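Local coordinates for protein alginate lyase (Chitinophaga sp. MD30, PDB 6KCW) that cleaves alginate as a family 36 polysaccharide lyase that uses a lysine as both catalytic base and catalytic acid, and binds calcium, at residues 46-51 / 227-232; 71-76 / 236-241; 166-171 / 180-185. All blocks are in the same frame, centred on the assembly; numbering follows the deposited sequence.

Contact 1 (46-51 / 227-232)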
loop_
_atom_site.group_PDB
_atom_site.type_symbol
_atom_site.label_atom_id
_atom_site.label_comp_id
_atom_site.label_asym_id
_atom_site.label_seq_id
_atom_site.Cartn_x
_atom_site.Cartn_y
_atom_site.Cartn_z
ATOM N N ARG A 46 15.098 0.389 -0.466
ATOM C CA ARG A 46 14.901 -0.620 -1.498
ATOM C C ARG A 46 14.328 -1.879 -0.873
ATOM O O ARG A 46 14.906 -2.429 0.073
ATOM C CB ARG A 46 16.204 -0.950 -2.212
ATOM C CG ARG A 46 16.027 -1.875 -3.395
ATOM C CD ARG A 46 17.392 -2.346 -3.872
ATOM N NE ARG A 46 17.999 -3.261 -2.912
ATOM C CZ ARG A 46 19.289 -3.591 -2.907
ATOM N NH1 ARG A 46 20.129 -3.066 -3.806
ATOM N NH2 ARG A 46 19.749 -4.441 -1.993
ATOM N N VAL A 47 13.202 -2.334 -1.408
ATOM C CA VAL A 47 12.597 -3.604 -1.035
ATOM C C VAL A 47 12.835 -4.603 -2.160
ATOM O O VAL A 47 12.718 -4.263 -3.343
ATOM C CB VAL A 47 11.095 -3.437 -0.730
ATOM C CG1 VAL A 47 10.438 -4.795 -0.485
ATOM C CG2 VAL A 47 10.905 -2.530 0.485
ATOM N N THR A 48 13.171 -5.838 -1.797
ATOM C CA THR A 48 13.428 -6.896 -2.768
ATOM C C THR A 48 12.206 -7.794 -2.924
ATOM O O THR A 48 11.635 -8.253 -1.929
ATOM C CB THR A 48 14.629 -7.757 -2.361
ATOM O OG1 THR A 48 15.802 -6.942 -2.263
ATOM C CG2 THR A 48 14.879 -8.834 -3.404
ATOM N N LEU A 49 11.817 -8.053 -4.169
ATOM C CA LEU A 49 10.893 -9.133 -4.492
ATOM C C LEU A 49 11.700 -10.270 -5.110
ATOM O O LEU A 49 12.262 -10.111 -6.202
ATOM C CB LEU A 49 9.793 -8.675 -5.446
ATOM C CG LEU A 49 8.940 -7.467 -5.042
ATOM C CD1 LEU A 49 8.018 -7.067 -6.184
ATOM C CD2 LEU A 49 8.157 -7.757 -3.779
ATOM N N LEU A 50 11.755 -11.411 -4.417
ATOM C CA LEU A 50 12.569 -12.528 -4.875
ATOM C C LEU A 50 11.879 -13.311 -5.981
ATOM O O LEU A 50 10.653 -13.465 -6.009
ATOM C CB LEU A 50 12.923 -13.482 -3.732
ATOM C CG LEU A 50 13.462 -12.955 -2.409
ATOM C CD1 LEU A 50 13.448 -14.049 -1.376
ATOM C CD2 LEU A 50 14.865 -12.431 -2.596
ATOM N N LYS A 51 12.698 -13.826 -6.887
ATOM C CA LYS A 51 12.215 -14.663 -7.969
ATOM C C LYS A 51 11.525 -15.918 -7.429
ATOM O O LYS A 51 11.845 -16.420 -6.343
ATOM C CB LYS A 51 13.389 -15.044 -8.871
ATOM C CG LYS A 51 14.463 -15.845 -8.146
ATOM C CD LYS A 51 15.603 -16.265 -9.051
ATOM C CE LYS A 51 16.686 -16.853 -8.197
ATOM N NZ LYS A 51 16.712 -16.121 -6.901
ATOM N N ASP A 227 15.026 -11.667 -9.489
ATOM C CA ASP A 227 14.908 -10.719 -8.392
ATOM C C ASP A 227 14.656 -9.337 -8.974
ATOM O O ASP A 227 15.260 -8.960 -9.980
ATOM C CB ASP A 227 16.177 -10.710 -7.531
ATOM C CG ASP A 227 16.422 -12.036 -6.794
ATOM O OD1 ASP A 227 15.471 -12.815 -6.598
ATOM O OD2 ASP A 227 17.576 -12.299 -6.394
ATOM N N SER A 228 13.737 -8.592 -8.360
ATOM C CA SER A 228 13.414 -7.237 -8.789
ATOM C C SER A 228 13.322 -6.324 -7.575
ATOM O O SER A 228 13.146 -6.781 -6.441
ATOM C CB SER A 228 12.111 -7.191 -9.589
ATOM O OG SER A 228 12.348 -7.488 -10.953
ATOM N N TYR A 229 13.437 -5.019 -7.822
ATOM C CA TYR A 229 13.609 -4.052 -6.750
ATOM C C TYR A 229 12.640 -2.884 -6.909
ATOM O O TYR A 229 12.292 -2.492 -8.029
ATOM C CB TYR A 229 15.068 -3.559 -6.709
ATOM C CG TYR A 229 16.073 -4.705 -6.597
ATOM C CD1 TYR A 229 16.467 -5.198 -5.357
ATOM C CD2 TYR A 229 16.606 -5.300 -7.738
ATOM C CE1 TYR A 229 17.381 -6.244 -5.254
ATOM C CE2 TYR A 229 17.511 -6.354 -7.649
ATOM C CZ TYR A 229 17.893 -6.822 -6.408
ATOM O OH TYR A 229 18.793 -7.864 -6.331
ATOM N N ILE A 230 12.185 -2.358 -5.773
ATOM C CA ILE A 230 11.342 -1.170 -5.711
ATOM C C ILE A 230 11.933 -0.243 -4.656
ATOM O O ILE A 230 12.388 -0.698 -3.600
ATOM C CB ILE A 230 9.874 -1.534 -5.378
ATOM C CG1 ILE A 230 9.277 -2.432 -6.467
ATOM C CG2 ILE A 230 9.022 -0.284 -5.179
ATOM C CD1 ILE A 230 8.067 -3.200 -6.024
ATOM N N TYR A 231 11.946 1.053 -4.939
ATOM C CA TYR A 231 12.551 2.028 -4.045
ATOM C C TYR A 231 11.504 3.021 -3.558
ATOM O O TYR A 231 10.791 3.625 -4.365
ATOM C CB TYR A 231 13.682 2.768 -4.747
ATOM C CG TYR A 231 14.751 1.887 -5.363
ATOM C CD1 TYR A 231 14.581 1.332 -6.627
ATOM C CD2 TYR A 231 15.941 1.636 -4.696
ATOM C CE1 TYR A 231 15.566 0.549 -7.201
ATOM C CE2 TYR A 231 16.929 0.857 -5.265
ATOM C CZ TYR A 231 16.731 0.321 -6.513
ATOM O OH TYR A 231 17.705 -0.454 -7.074
ATOM N N TYR A 232 11.428 3.199 -2.242
ATOM C CA TYR A 232 10.566 4.186 -1.612
ATOM C C TYR A 232 11.399 5.290 -0.964
ATOM O O TYR A 232 12.566 5.097 -0.606
ATOM C CB TYR A 232 9.661 3.524 -0.562
ATOM C CG TYR A 232 8.877 2.334 -1.088
ATOM C CD1 TYR A 232 7.729 2.516 -1.856
ATOM C CD2 TYR A 232 9.278 1.028 -0.814
ATOM C CE1 TYR A 232 7.009 1.432 -2.335
ATOM C CE2 TYR A 232 8.573 -0.048 -1.299
ATOM C CZ TYR A 232 7.434 0.161 -2.057
ATOM O OH TYR A 232 6.720 -0.906 -2.542
#
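R46 to L49 pair antiparallel with S228 to Y231 as neighbouring strands of the larger sheet, near one of its ends. K51 and D227 close the pairing just beyond the strands. Two hydrogen-bonded pairs hold the ladder, V47 with I230 and L49 with S228. V47 N to I230 O is 2.9 Å, and L49 N to S228 O has the same length. R46 does most of the side-chain work on one face. Its CG is anti to the backbone N (chi1 -173°) and chi2 is extended too, which runs CG and CD between two tyrosines. The bend at chi3 then turns the guanidinium toward Y229. CG meets Y231 CE2 at 3.4 Å and CD meets Y229 CD1 at 3.3 Å. The guanidinium plane is tilted 49° to the Y229 ring, whose CE1 lies over one guanidinium face near the rim. T48 OG1 also rests against Y229 CE1. Outside the two segments, Y231 makes a cation-pi contact with R79.

The second face looks into a two-sheet beta-sandwich, in keeping with the concanavalin-like clan of this lyase. Here V47 CG2 meets the edge of the Y232 ring in its plane, 3.8 Å from CE2. L49 CD1 packs on I230 CD1 at 3.9 Å. V47 also touches F211 and T213 of the opposing sheet, and Y232 OH is hydrogen-bonded to T213 and to the backbone of G93. At the far end, D227 OD1 accepts K51 N at 3.0 Å, a bond with a nearly straight N-H angle of 166°. The same oxygen forms a salt bridge with K51 NZ, at the longer distance of 3.5 Å.

Contact 2 (71-76 / 236-241)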
loop_
_atom_site.group_PDB
_atom_site.type_symbol
_atom_site.label_atom_id
_atom_site.label_comp_id
_atom_site.label_asym_id
_atom_site.label_seq_id
_atom_site.Cartn_x
_atom_site.Cartn_y
_atom_site.Cartn_z
ATOM N N GLU A 71 -9.618 10.024 10.140
ATOM C CA GLU A 71 -9.063 10.724 8.985
ATOM C C GLU A 71 -7.552 10.610 8.968
ATOM O O GLU A 71 -6.880 11.019 9.922
ATOM C CB GLU A 71 -9.432 12.203 8.978
ATOM C CG GLU A 71 -10.722 12.482 8.283
ATOM C CD GLU A 71 -11.819 12.729 9.268
ATOM O OE1 GLU A 71 -12.924 13.111 8.825
ATOM O OE2 GLU A 71 -11.572 12.560 10.485
ATOM N N TYR A 72 -7.022 10.104 7.860
ATOM C CA TYR A 72 -5.605 9.815 7.740
ATOM C C TYR A 72 -5.146 10.178 6.338
ATOM O O TYR A 72 -5.937 10.231 5.391
ATOM C CB TYR A 72 -5.292 8.333 8.042
ATOM C CG TYR A 72 -4.597 8.131 9.373
ATOM C CD1 TYR A 72 -3.223 8.356 9.500
ATOM C CD2 TYR A 72 -5.314 7.757 10.510
ATOM C CE1 TYR A 72 -2.572 8.185 10.718
ATOM C CE2 TYR A 72 -4.682 7.589 11.734
ATOM C CZ TYR A 72 -3.304 7.799 11.831
ATOM O OH TYR A 72 -2.652 7.642 13.037
ATOM N N GLU A 73 -3.846 10.440 6.223
ATOM C CA GLU A 73 -3.245 10.652 4.922
ATOM C C GLU A 73 -1.812 10.177 4.991
ATOM O O GLU A 73 -1.244 10.034 6.076
ATOM C CB GLU A 73 -3.289 12.125 4.507
ATOM C CG GLU A 73 -2.421 12.966 5.395
ATOM C CD GLU A 73 -2.330 14.364 4.925
ATOM O OE1 GLU A 73 -2.934 14.670 3.875
ATOM O OE2 GLU A 73 -1.656 15.160 5.610
ATOM N N LEU A 74 -1.221 9.936 3.823
ATOM C CA LEU A 74 0.222 9.741 3.775
ATOM C C LEU A 74 0.729 10.147 2.400
ATOM O O LEU A 74 -0.045 10.310 1.451
ATOM C CB LEU A 74 0.629 8.294 4.131
ATOM C CG LEU A 74 0.026 7.062 3.452
ATOM C CD1 LEU A 74 0.643 6.816 2.075
ATOM C CD2 LEU A 74 0.230 5.847 4.336
ATOM N N ASP A 75 2.043 10.329 2.320
ATOM C CA ASP A 75 2.750 10.691 1.099
ATOM C C ASP A 75 4.063 9.926 1.066
ATOM O O ASP A 75 4.697 9.719 2.103
ATOM C CB ASP A 75 3.057 12.211 1.009
ATOM C CG ASP A 75 1.885 13.028 0.488
ATOM O OD1 ASP A 75 0.977 13.363 1.288
ATOM O OD2 ASP A 75 1.870 13.343 -0.724
ATOM N N TYR A 76 4.473 9.526 -0.129
ATOM C CA TYR A 76 5.745 8.849 -0.317
ATOM C C TYR A 76 6.069 8.890 -1.796
ATOM O O TYR A 76 5.200 9.160 -2.635
ATOM C CB TYR A 76 5.713 7.396 0.182
ATOM C CG TYR A 76 4.760 6.506 -0.591
ATOM C CD1 TYR A 76 3.438 6.379 -0.199
ATOM C CD2 TYR A 76 5.183 5.811 -1.719
ATOM C CE1 TYR A 76 2.563 5.573 -0.897
ATOM C CE2 TYR A 76 4.316 5.025 -2.428
ATOM C CZ TYR A 76 3.007 4.907 -2.010
ATOM O OH TYR A 76 2.131 4.112 -2.705
ATOM N N VAL A 236 5.701 10.526 4.586
ATOM C CA VAL A 236 5.099 11.434 5.561
ATOM C C VAL A 236 3.709 10.907 5.888
ATOM O O VAL A 236 2.833 10.851 5.018
ATOM C CB VAL A 236 5.043 12.884 5.059
ATOM C CG1 VAL A 236 4.427 13.775 6.122
ATOM C CG2 VAL A 236 6.441 13.370 4.711
ATOM N N LEU A 237 3.508 10.510 7.137
ATOM C CA LEU A 237 2.230 10.008 7.614
ATOM C C LEU A 237 1.653 10.993 8.616
ATOM O O LEU A 237 2.386 11.544 9.440
ATOM C CB LEU A 237 2.396 8.628 8.268
ATOM C CG LEU A 237 1.236 7.990 9.023
ATOM C CD1 LEU A 237 0.341 7.248 8.066
ATOM C CD2 LEU A 237 1.740 7.033 10.088
ATOM N N ARG A 238 0.338 11.206 8.566
ATOM C CA ARG A 238 -0.279 12.136 9.507
ATOM C C ARG A 238 -1.708 11.736 9.839
ATOM O O ARG A 238 -2.564 11.655 8.949
ATOM C CB ARG A 238 -0.248 13.560 8.964
ATOM C CG ARG A 238 -0.633 14.572 10.002
ATOM C CD ARG A 238 -0.266 15.950 9.541
ATOM N NE ARG A 238 -1.256 16.502 8.626
ATOM C CZ ARG A 238 -2.347 17.143 9.028
ATOM N NH1 ARG A 238 -2.571 17.271 10.334
ATOM N NH2 ARG A 238 -3.212 17.644 8.135
ATOM N N LYS A 239 -1.951 11.519 11.131
ATOM C CA LYS A 239 -3.296 11.401 11.682
ATOM C C LYS A 239 -3.977 12.761 11.638
ATOM O O LYS A 239 -3.626 13.673 12.389
ATOM C CB LYS A 239 -3.234 10.885 13.115
ATOM C CG LYS A 239 -4.577 10.812 13.799
ATOM C CD LYS A 239 -4.420 10.649 15.307
ATOM C CE LYS A 239 -5.507 9.742 15.874
ATOM N NZ LYS A 239 -5.461 9.628 17.363
ATOM N N ILE A 240 -4.966 12.905 10.776
ATOM C CA ILE A 240 -5.632 14.193 10.687
ATOM C C ILE A 240 -6.636 14.371 11.826
ATOM O O ILE A 240 -6.772 15.471 12.365
ATOM C CB ILE A 240 -6.273 14.336 9.297
ATOM C CG1 ILE A 240 -5.183 14.283 8.222
ATOM C CG2 ILE A 240 -7.076 15.607 9.202
ATOM C CD1 ILE A 240 -5.705 14.299 6.811
ATOM N N ARG A 241 -7.321 13.302 12.246
ATOM C CA ARG A 241 -8.365 13.448 13.260
ATOM C C ARG A 241 -8.825 12.087 13.754
ATOM O O ARG A 241 -8.772 11.098 13.019
ATOM C CB ARG A 241 -9.578 14.222 12.715
ATOM C CG ARG A 241 -10.745 14.302 13.684
ATOM C CD ARG A 241 -11.776 15.302 13.267
ATOM N NE ARG A 241 -12.619 14.818 12.181
ATOM C CZ ARG A 241 -13.752 15.409 11.812
ATOM N NH1 ARG A 241 -14.171 16.494 12.455
ATOM N NH2 ARG A 241 -14.471 14.926 10.806
HETATM O O HOH W 1 1.444 13.365 4.029
#
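R241 extends with CG anti to the backbone N (chi1 175°) and then bends at chi3 (77°), which brings its guanidinium alongside the carboxylate of E71, whose own chain is bent at chi2. The grip is side-on. R241 NE gives a straight bond to E71 OE2 at 3.0 Å. The oxygen lies in the guanidinium plane, while NE sits well above the carboxylate plane. R241 NH2 reaches E71 OE1 on its syn side at 3.1 Å, tilted out of the carboxylate plane. R241 has a second acid in E243.

The backbone below is a classic beta bulge. I240 and R241 both face E71, and E71 O accepts I240 N at 2.8 Å and R241 N at 3.3 Å. An alanine at E71 would remove the carboxylate, which would probably leave the R241 guanidinium without its mate in this strand pair and freer to turn.

E73 repeats the acid-base pairing with R238, but the bond from NE to OE2 is weak. Water 1 joins D75 OD1 to V236 O. The other face looks into the sandwich and is mainly carbon packing, with Y72 OH and K239 NZ bonded to S67. K239 CA makes a CH-pi contact over one face of the Y72 ring, toward its rim, 3.6 Å from the centroid. L237 CD1 touches Y72 CD1 and L74 CD2, each at 4.0 Å. On the outer face, charge is probably balanced locally for E71 with R241 and, weakly, for E73 with R238, while D75 turns to H164 and H166 of strand 162-170.

Contact 3 (166-171 / 180-185)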
loop_
_atom_site.group_PDB
_atom_site.type_symbol
_atom_site.label_atom_id
_atom_site.label_comp_id
_atom_site.label_asym_id
_atom_site.label_seq_id
_atom_site.Cartn_x
_atom_site.Cartn_y
_atom_site.Cartn_z
ATOM N N HIS A 166 0.062 10.350 -3.049
ATOM C CA HIS A 166 -0.708 10.836 -1.909
ATOM C C HIS A 166 -1.937 9.944 -1.712
ATOM O O HIS A 166 -2.662 9.649 -2.673
ATOM C CB HIS A 166 -1.137 12.295 -2.119
ATOM C CG HIS A 166 -2.020 12.824 -1.034
ATOM N ND1 HIS A 166 -1.537 13.189 0.205
ATOM C CD2 HIS A 166 -3.357 13.021 -0.988
ATOM C CE1 HIS A 166 -2.539 13.595 0.963
ATOM N NE2 HIS A 166 -3.655 13.494 0.267
ATOM N N VAL A 167 -2.164 9.506 -0.473
ATOM C CA VAL A 167 -3.326 8.701 -0.117
ATOM C C VAL A 167 -4.075 9.413 1.002
ATOM O O VAL A 167 -3.457 9.935 1.934
ATOM C CB VAL A 167 -2.921 7.276 0.316
ATOM C CG1 VAL A 167 -4.014 6.626 1.123
ATOM C CG2 VAL A 167 -2.558 6.430 -0.894
ATOM N N TYR A 168 -5.401 9.456 0.891
ATOM C CA TYR A 168 -6.276 10.045 1.897
ATOM C C TYR A 168 -7.433 9.094 2.138
ATOM O O TYR A 168 -8.036 8.596 1.179
ATOM C CB TYR A 168 -6.819 11.409 1.448
ATOM C CG TYR A 168 -7.895 11.975 2.356
ATOM C CD1 TYR A 168 -7.651 12.168 3.706
ATOM C CD2 TYR A 168 -9.142 12.343 1.858
ATOM C CE1 TYR A 168 -8.613 12.696 4.544
ATOM C CE2 TYR A 168 -10.123 12.872 2.694
ATOM C CZ TYR A 168 -9.843 13.049 4.039
ATOM O OH TYR A 168 -10.793 13.562 4.896
ATOM N N ILE A 169 -7.755 8.858 3.408
ATOM C CA ILE A 169 -8.798 7.910 3.794
ATOM C C ILE A 169 -9.626 8.521 4.917
ATOM O O ILE A 169 -9.100 9.217 5.792
ATOM C CB ILE A 169 -8.198 6.550 4.216
ATOM C CG1 ILE A 169 -9.296 5.512 4.434
ATOM C CG2 ILE A 169 -7.384 6.686 5.484
ATOM C CD1 ILE A 169 -8.762 4.202 4.797
ATOM N N LYS A 170 -10.931 8.280 4.873
ATOM C CA LYS A 170 -11.853 8.768 5.890
ATOM C C LYS A 170 -12.838 7.657 6.215
ATOM O O LYS A 170 -13.442 7.079 5.306
ATOM C CB LYS A 170 -12.580 10.017 5.400
ATOM C CG LYS A 170 -13.591 10.617 6.354
ATOM C CD LYS A 170 -14.480 11.560 5.556
ATOM C CE LYS A 170 -14.906 12.768 6.366
ATOM N NZ LYS A 170 -16.202 12.553 7.051
ATOM N N SER A 171 -12.983 7.351 7.504
ATOM C CA SER A 171 -13.983 6.388 7.948
ATOM C C SER A 171 -15.390 6.819 7.543
ATOM O O SER A 171 -15.701 8.013 7.448
ATOM C CB SER A 171 -13.928 6.233 9.464
ATOM O OG SER A 171 -12.602 6.039 9.886
ATOM N N ARG A 180 -14.335 7.972 2.692
ATOM C CA ARG A 180 -13.597 8.485 1.546
ATOM C C ARG A 180 -12.377 7.616 1.291
ATOM O O ARG A 180 -11.685 7.225 2.233
ATOM C CB ARG A 180 -13.148 9.937 1.775
ATOM C CG ARG A 180 -12.827 10.687 0.501
ATOM C CD ARG A 180 -14.078 11.424 -0.031
ATOM N NE ARG A 180 -13.698 12.390 -1.063
ATOM C CZ ARG A 180 -13.627 13.706 -0.878
ATOM N NH1 ARG A 180 -13.938 14.232 0.300
ATOM N NH2 ARG A 180 -13.270 14.501 -1.881
ATOM N N ALA A 181 -12.097 7.351 0.013
ATOM C CA ALA A 181 -10.845 6.720 -0.406
ATOM C C ALA A 181 -10.239 7.534 -1.541
ATOM O O ALA A 181 -10.897 7.758 -2.561
ATOM C CB ALA A 181 -11.082 5.268 -0.848
ATOM N N GLN A 182 -8.990 7.964 -1.385
ATOM C CA GLN A 182 -8.374 8.834 -2.380
ATOM C C GLN A 182 -6.929 8.433 -2.627
ATOM O O GLN A 182 -6.174 8.189 -1.679
ATOM C CB GLN A 182 -8.438 10.300 -1.939
ATOM C CG GLN A 182 -7.737 11.292 -2.876
ATOM C CD GLN A 182 -7.768 12.723 -2.348
ATOM O OE1 GLN A 182 -6.765 13.241 -1.849
ATOM N NE2 GLN A 182 -8.922 13.365 -2.456
ATOM N N ILE A 183 -6.544 8.391 -3.907
ATOM C CA ILE A 183 -5.157 8.201 -4.329
ATOM C C ILE A 183 -4.786 9.278 -5.340
ATOM O O ILE A 183 -5.463 9.434 -6.361
ATOM C CB ILE A 183 -4.930 6.814 -4.953
ATOM C CG1 ILE A 183 -5.197 5.707 -3.928
ATOM C CG2 ILE A 183 -3.501 6.721 -5.511
ATOM C CD1 ILE A 183 -5.236 4.346 -4.533
ATOM N N ILE A 184 -3.694 9.994 -5.076
ATOM C CA ILE A 184 -3.198 11.058 -5.951
ATOM C C ILE A 184 -1.759 10.724 -6.323
ATOM O O ILE A 184 -0.917 10.529 -5.439
ATOM C CB ILE A 184 -3.273 12.444 -5.278
ATOM C CG1 ILE A 184 -4.626 12.660 -4.589
ATOM C CG2 ILE A 184 -3.023 13.552 -6.302
ATOM C CD1 ILE A 184 -5.785 12.907 -5.545
ATOM N N ILE A 185 -1.480 10.646 -7.622
ATOM C CA ILE A 185 -0.158 10.277 -8.120
ATOM C C ILE A 185 0.335 11.400 -9.022
ATOM O O ILE A 185 -0.325 11.741 -10.013
ATOM C CB ILE A 185 -0.175 8.931 -8.864
ATOM C CG1 ILE A 185 -0.670 7.817 -7.943
ATOM C CG2 ILE A 185 1.211 8.572 -9.398
ATOM C CD1 ILE A 185 -0.768 6.489 -8.642
HETATM O O HOH W 2 -6.089 14.447 0.171
#
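H166 and I184 form the shortest backbone pair, with H166 N to I184 O and I184 N to H166 O both at 2.6 Å. Four more backbone bonds follow, two between Y168 and Q182 and two between K170 and R180. Q182 N to Y168 O is 2.8 Å, with a clearly bent N-H angle. K170 N to R180 O is 2.9 Å. H166 ND1 bonds to D75 OD1 on the neighbouring strand. NE2 lies near water 2, whose position is doubtful because it sits too close to Q182 OE1.

The segments are the two arms of a beta hairpin in the larger sheet of the sandwich. Strand 71-80 flanks one arm and strand 188-195 the other. H166, Y168, K170, R180, Q182 and I184 lie on one face, V167, I169, A181 and I183 on the other.

On the polar face, H166 has CG anti to the backbone N (chi1 176°), which leans the ring along the strand, and chi2 (76°) turns its CD2 edge to Q182. Q182 OE1 comes in the ring plane to CD2 at 3.5 Å, with ring and amide planes 50° apart. I184 CG1 also meets the ring edge, 3.8 Å from H166 CD2. Q182 CB lies at the edge of the Y168 ring. R180 CG approaches Y168 CE2 at 4.1 Å, while its guanidinium turns to D192 in a salt bridge. K170 and R180 touch through their CB atoms. On the inner face, V167 CG2 packs on I183 CG1, again at 4.1 Å. I169, A181 and I183 all rest on L116 of the opposing sheet.

How the contacts relate
All three contacts are antiparallel pairings in the same large sheet. Contact 1 is the most buried, contact 2 has the most exposed residues, and contact 3 lies between, with none fully exposed. Contacts 1 and 2 share strand 228-241, with centres about 25 Å apart; they meet where Y232 packs on Y76. Contacts 2 and 3 have centres about 9 Å apart and are joined through the paired strands 71-80 and 162-170. In each, one face packs toward the other sheet. The other differs: tyrosines flank an arginine in contact 1, acids pair with arginines in contact 2, and contact 3 mixes rings, an amide, aliphatic chains and the stems of a lysine and an arginine. Contact 3 is a local hairpin.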